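Local coordinates for L-ribulose 3-epimerase (PDB 7CJ7), which catalyses the manganese-dependent epimerization of ketoses at C3, working fastest on L-ribulose and also on D-ribulose, D-allulose and D-fructose, at residues Phe181-Asn190 with Arg206-Arg217. Sequence-based numbering, arbitrary orientation.
Sequences FLHLDTYHMN and RLGYVHIGESHR. With MN (manganese (II) ion), chain D; SOL (L-sorbose), chain C.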
# COMPACT_ATOMS: atom_id res chain seq x y z
N PHE A 181 -17.19 13.46 -10.32
CA PHE A 181 -17.59 12.08 -9.98
C PHE A 181 -16.50 11.41 -9.14
O PHE A 181 -15.34 11.89 -9.11
CB PHE A 181 -17.84 11.25 -11.24
CG PHE A 181 -19.01 11.72 -12.06
CD1 PHE A 181 -18.84 12.70 -13.03
CD2 PHE A 181 -20.27 11.19 -11.88
CE1 PHE A 181 -19.91 13.14 -13.78
CE2 PHE A 181 -21.34 11.63 -12.63
CZ PHE A 181 -21.15 12.61 -13.58
N LEU A 182 -16.89 10.32 -8.49
CA LEU A 182 -15.95 9.41 -7.79
C LEU A 182 -15.34 8.46 -8.83
O LEU A 182 -16.02 8.07 -9.80
CB LEU A 182 -16.73 8.64 -6.73
CG LEU A 182 -15.89 7.82 -5.76
CD1 LEU A 182 -15.13 8.74 -4.82
CD2 LEU A 182 -16.76 6.85 -4.98
N HIS A 183 -14.09 8.11 -8.62
CA HIS A 183 -13.35 7.12 -9.43
C HIS A 183 -12.83 6.06 -8.46
O HIS A 183 -12.12 6.44 -7.52
CB HIS A 183 -12.30 7.87 -10.25
CG HIS A 183 -11.30 7.03 -10.97
ND1 HIS A 183 -10.25 7.60 -11.66
CD2 HIS A 183 -11.16 5.69 -11.09
CE1 HIS A 183 -9.50 6.65 -12.18
NE2 HIS A 183 -10.04 5.46 -11.86
N LEU A 184 -13.24 4.80 -8.62
CA LEU A 184 -12.81 3.70 -7.74
C LEU A 184 -11.85 2.80 -8.51
O LEU A 184 -12.02 2.65 -9.74
CB LEU A 184 -14.01 2.91 -7.22
CG LEU A 184 -14.87 3.63 -6.19
CD1 LEU A 184 -16.06 2.76 -5.82
CD2 LEU A 184 -14.08 3.98 -4.94
N ASP A 185 -10.88 2.24 -7.79
CA ASP A 185 -9.80 1.39 -8.36
C ASP A 185 -9.66 0.17 -7.46
O ASP A 185 -9.37 0.34 -6.26
CB ASP A 185 -8.51 2.21 -8.46
CG ASP A 185 -7.33 1.44 -9.02
OD1 ASP A 185 -7.21 0.26 -8.73
OD2 ASP A 185 -6.53 2.06 -9.73
N THR A 186 -9.89 -1.03 -7.99
CA THR A 186 -9.97 -2.27 -7.17
C THR A 186 -8.65 -2.50 -6.42
O THR A 186 -8.69 -3.07 -5.33
CB THR A 186 -10.37 -3.48 -8.02
OG1 THR A 186 -9.44 -3.65 -9.08
CG2 THR A 186 -11.78 -3.35 -8.56
N TYR A 187 -7.51 -2.10 -6.99
CA TYR A 187 -6.19 -2.25 -6.32
C TYR A 187 -6.19 -1.46 -5.01
O TYR A 187 -5.78 -1.98 -3.96
CB TYR A 187 -5.06 -1.80 -7.24
CG TYR A 187 -3.76 -1.55 -6.52
CD1 TYR A 187 -2.96 -2.59 -6.09
CD2 TYR A 187 -3.32 -0.26 -6.26
CE1 TYR A 187 -1.77 -2.37 -5.41
CE2 TYR A 187 -2.13 -0.02 -5.59
CZ TYR A 187 -1.34 -1.08 -5.19
OH TYR A 187 -0.17 -0.85 -4.53
N HIS A 188 -6.63 -0.20 -5.06
CA HIS A 188 -6.68 0.70 -3.88
C HIS A 188 -7.76 0.23 -2.90
O HIS A 188 -7.51 0.28 -1.68
CB HIS A 188 -6.85 2.14 -4.34
CG HIS A 188 -5.70 2.62 -5.15
ND1 HIS A 188 -4.43 2.76 -4.62
CD2 HIS A 188 -5.62 2.99 -6.45
CE1 HIS A 188 -3.62 3.21 -5.57
NE2 HIS A 188 -4.33 3.36 -6.69
N MET A 189 -8.90 -0.22 -3.41
CA MET A 189 -10.04 -0.67 -2.58
C MET A 189 -9.61 -1.89 -1.76
O MET A 189 -10.04 -2.02 -0.60
CB MET A 189 -11.24 -1.05 -3.45
CG MET A 189 -11.80 0.10 -4.24
SD MET A 189 -13.14 -0.45 -5.32
CE MET A 189 -14.36 -0.95 -4.10
N ASN A 190 -8.78 -2.75 -2.36
CA ASN A 190 -8.32 -4.01 -1.75
C ASN A 190 -7.59 -3.69 -0.44
O ASN A 190 -7.65 -4.51 0.50
CB ASN A 190 -7.42 -4.80 -2.71
CG ASN A 190 -6.96 -6.10 -2.10
OD1 ASN A 190 -7.78 -6.94 -1.73
ND2 ASN A 190 -5.66 -6.25 -1.94
N ARG A 206 -23.00 8.59 -8.63
CA ARG A 206 -21.83 9.48 -8.46
C ARG A 206 -20.54 8.73 -8.81
O ARG A 206 -19.49 9.39 -8.89
CB ARG A 206 -21.81 10.05 -7.04
CG ARG A 206 -23.11 10.75 -6.67
CD ARG A 206 -23.37 10.72 -5.18
NE ARG A 206 -22.53 11.70 -4.52
CZ ARG A 206 -22.38 11.82 -3.20
NH1 ARG A 206 -23.02 11.02 -2.37
NH2 ARG A 206 -21.58 12.76 -2.74
N LEU A 207 -20.61 7.41 -9.02
CA LEU A 207 -19.45 6.63 -9.53
C LEU A 207 -19.35 6.88 -11.03
O LEU A 207 -20.26 6.46 -11.78
CB LEU A 207 -19.61 5.14 -9.22
CG LEU A 207 -18.43 4.27 -9.68
CD1 LEU A 207 -17.14 4.69 -9.01
CD2 LEU A 207 -18.70 2.79 -9.42
N GLY A 208 -18.29 7.56 -11.45
CA GLY A 208 -18.15 8.00 -12.85
C GLY A 208 -17.04 7.28 -13.59
O GLY A 208 -16.95 7.46 -14.82
N TYR A 209 -16.19 6.51 -12.91
CA TYR A 209 -14.99 5.89 -13.54
C TYR A 209 -14.49 4.74 -12.67
O TYR A 209 -14.55 4.82 -11.43
CB TYR A 209 -13.90 6.94 -13.77
CG TYR A 209 -13.01 6.72 -14.96
CD1 TYR A 209 -11.97 5.80 -14.93
CD2 TYR A 209 -13.17 7.46 -16.12
CE1 TYR A 209 -11.15 5.61 -16.03
CE2 TYR A 209 -12.36 7.28 -17.23
CZ TYR A 209 -11.33 6.35 -17.18
OH TYR A 209 -10.51 6.18 -18.28
N VAL A 210 -13.99 3.69 -13.31
CA VAL A 210 -13.53 2.45 -12.64
C VAL A 210 -12.19 2.02 -13.23
O VAL A 210 -12.05 1.97 -14.47
CB VAL A 210 -14.58 1.33 -12.76
CG1 VAL A 210 -13.98 -0.01 -12.38
CG2 VAL A 210 -15.82 1.64 -11.95
N HIS A 211 -11.23 1.73 -12.34
CA HIS A 211 -10.00 0.98 -12.65
C HIS A 211 -10.10 -0.43 -12.09
O HIS A 211 -10.46 -0.60 -10.90
CB HIS A 211 -8.76 1.68 -12.11
CG HIS A 211 -8.34 2.84 -12.95
ND1 HIS A 211 -7.25 3.62 -12.62
CD2 HIS A 211 -8.85 3.35 -14.09
CE1 HIS A 211 -7.07 4.53 -13.55
NE2 HIS A 211 -8.06 4.41 -14.45
N ILE A 212 -9.73 -1.39 -12.94
CA ILE A 212 -9.61 -2.82 -12.60
C ILE A 212 -8.12 -3.11 -12.49
O ILE A 212 -7.42 -3.08 -13.53
CB ILE A 212 -10.31 -3.71 -13.64
CG1 ILE A 212 -11.78 -3.34 -13.82
CG2 ILE A 212 -10.12 -5.18 -13.30
CD1 ILE A 212 -12.58 -3.37 -12.53
N GLY A 213 -7.65 -3.31 -11.26
CA GLY A 213 -6.27 -3.71 -10.95
C GLY A 213 -6.25 -4.86 -9.97
O GLY A 213 -7.03 -4.85 -8.99
N GLU A 214 -5.39 -5.85 -10.20
CA GLU A 214 -5.19 -6.97 -9.25
C GLU A 214 -4.48 -6.41 -8.01
O GLU A 214 -3.95 -5.29 -8.05
CB GLU A 214 -4.44 -8.11 -9.94
CG GLU A 214 -4.39 -9.40 -9.14
CD GLU A 214 -5.70 -9.90 -8.54
OE1 GLU A 214 -6.34 -10.79 -9.15
OE2 GLU A 214 -6.06 -9.42 -7.44
N SER A 215 -4.49 -7.17 -6.92
CA SER A 215 -3.92 -6.76 -5.61
C SER A 215 -2.45 -6.36 -5.76
O SER A 215 -2.02 -5.44 -5.05
CB SER A 215 -4.10 -7.85 -4.59
OG SER A 215 -3.60 -9.10 -5.06
N HIS A 216 -1.70 -7.03 -6.63
CA HIS A 216 -0.25 -6.76 -6.86
C HIS A 216 -0.03 -5.99 -8.17
O HIS A 216 1.15 -5.78 -8.53
CB HIS A 216 0.54 -8.08 -6.83
CG HIS A 216 -0.07 -9.16 -7.65
ND1 HIS A 216 -0.58 -8.93 -8.91
CD2 HIS A 216 -0.23 -10.48 -7.40
CE1 HIS A 216 -1.03 -10.07 -9.40
NE2 HIS A 216 -0.82 -11.03 -8.50
N ARG A 217 -1.11 -5.63 -8.86
CA ARG A 217 -1.14 -4.81 -10.11
C ARG A 217 -0.63 -5.63 -11.31
O ARG A 217 -0.28 -5.01 -12.34
CB ARG A 217 -0.33 -3.52 -9.96
CG ARG A 217 -0.52 -2.79 -8.64
CD ARG A 217 -0.24 -1.28 -8.71
NE ARG A 217 -1.40 -0.52 -9.17
CZ ARG A 217 -1.58 0.78 -8.99
NH1 ARG A 217 -0.66 1.51 -8.39
NH2 ARG A 217 -2.68 1.35 -9.42
MN MN D . -5.91 3.58 -10.89
C1 SOL C . -2.25 5.18 -9.19
O1 SOL C . -1.96 4.21 -8.22
C2 SOL C . -3.42 4.80 -10.04
O2 SOL C . -4.23 3.99 -9.64
C3 SOL C . -3.53 5.42 -11.43
O3 SOL C . -4.85 5.32 -11.91
C4 SOL C . -3.06 6.87 -11.44
O4 SOL C . -3.89 7.64 -10.56
C5 SOL C . -3.10 7.52 -12.82
O5 SOL C . -2.82 8.91 -12.70
C6 SOL C . -2.11 6.91 -13.80
O6 SOL C . -2.23 7.53 -15.08
O HOH W 1 -5.08 -0.23 -10.55
O HOH W 2 -3.95 -4.21 -3.33
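Arg217 lays its guanidinium flat on the ring of Tyr187, the planes 10° apart and CZ 3.9 Å from the ring centroid, an off-centre cation-pi stack. A bend at chi3 folds the arginine over the ring, with Arg217 CD above its middle, while the carbonyls of Glu214 and Ser215 lie at the ring's edge. Held flat in this way, the guanidinium turns its own edge to L-sorbose: NH1 and NH2 both donate to sugar O1, and NH2 also to O2. His188 NE2 donates to the same two oxygens, 2.9 Å from SOL O1. Beside them Asp185 OD2 and His211 ND1 bind manganese at 2.0 and 2.2 Å, the carboxylate and imidazole planes steeply inclined to each other; sugar O2 and O3, Glu152 and Glu246 complete the site. Asp185 divides its work, since OD1 caps the helix from Thr186 by accepting from Tyr187 N.

These groups stand at the C-terminal end of two adjacent parallel strands, 181-185 and 207-212, of the eight-stranded TIM barrel. Backbone bonds such as His211 N to Leu184 O (2.9 Å) join the strands, and a beta bulge shifts the register between Leu182 and His183. On the metal-binding face His183 extends with CG anti to its backbone N (chi1 170°) and points its ring edge at the face of His211, His183 NE2 over the centre of the His211 ring and the planes 85° apart. Tyr209 in turn presents an edge to a His183 face, its CD1 3.6 Å from His183 NE2. Glu41 OE1 is hydrogen-bonded to both Tyr209 OH and His211 NE2; with manganese on ND1, the second bond fixes the rotation of the imidazole. Past the strands, Thr186 OG1 donates to Gly213 O (2.7 Å), and Tyr187 OH reaches Tyr157 of the second subunit.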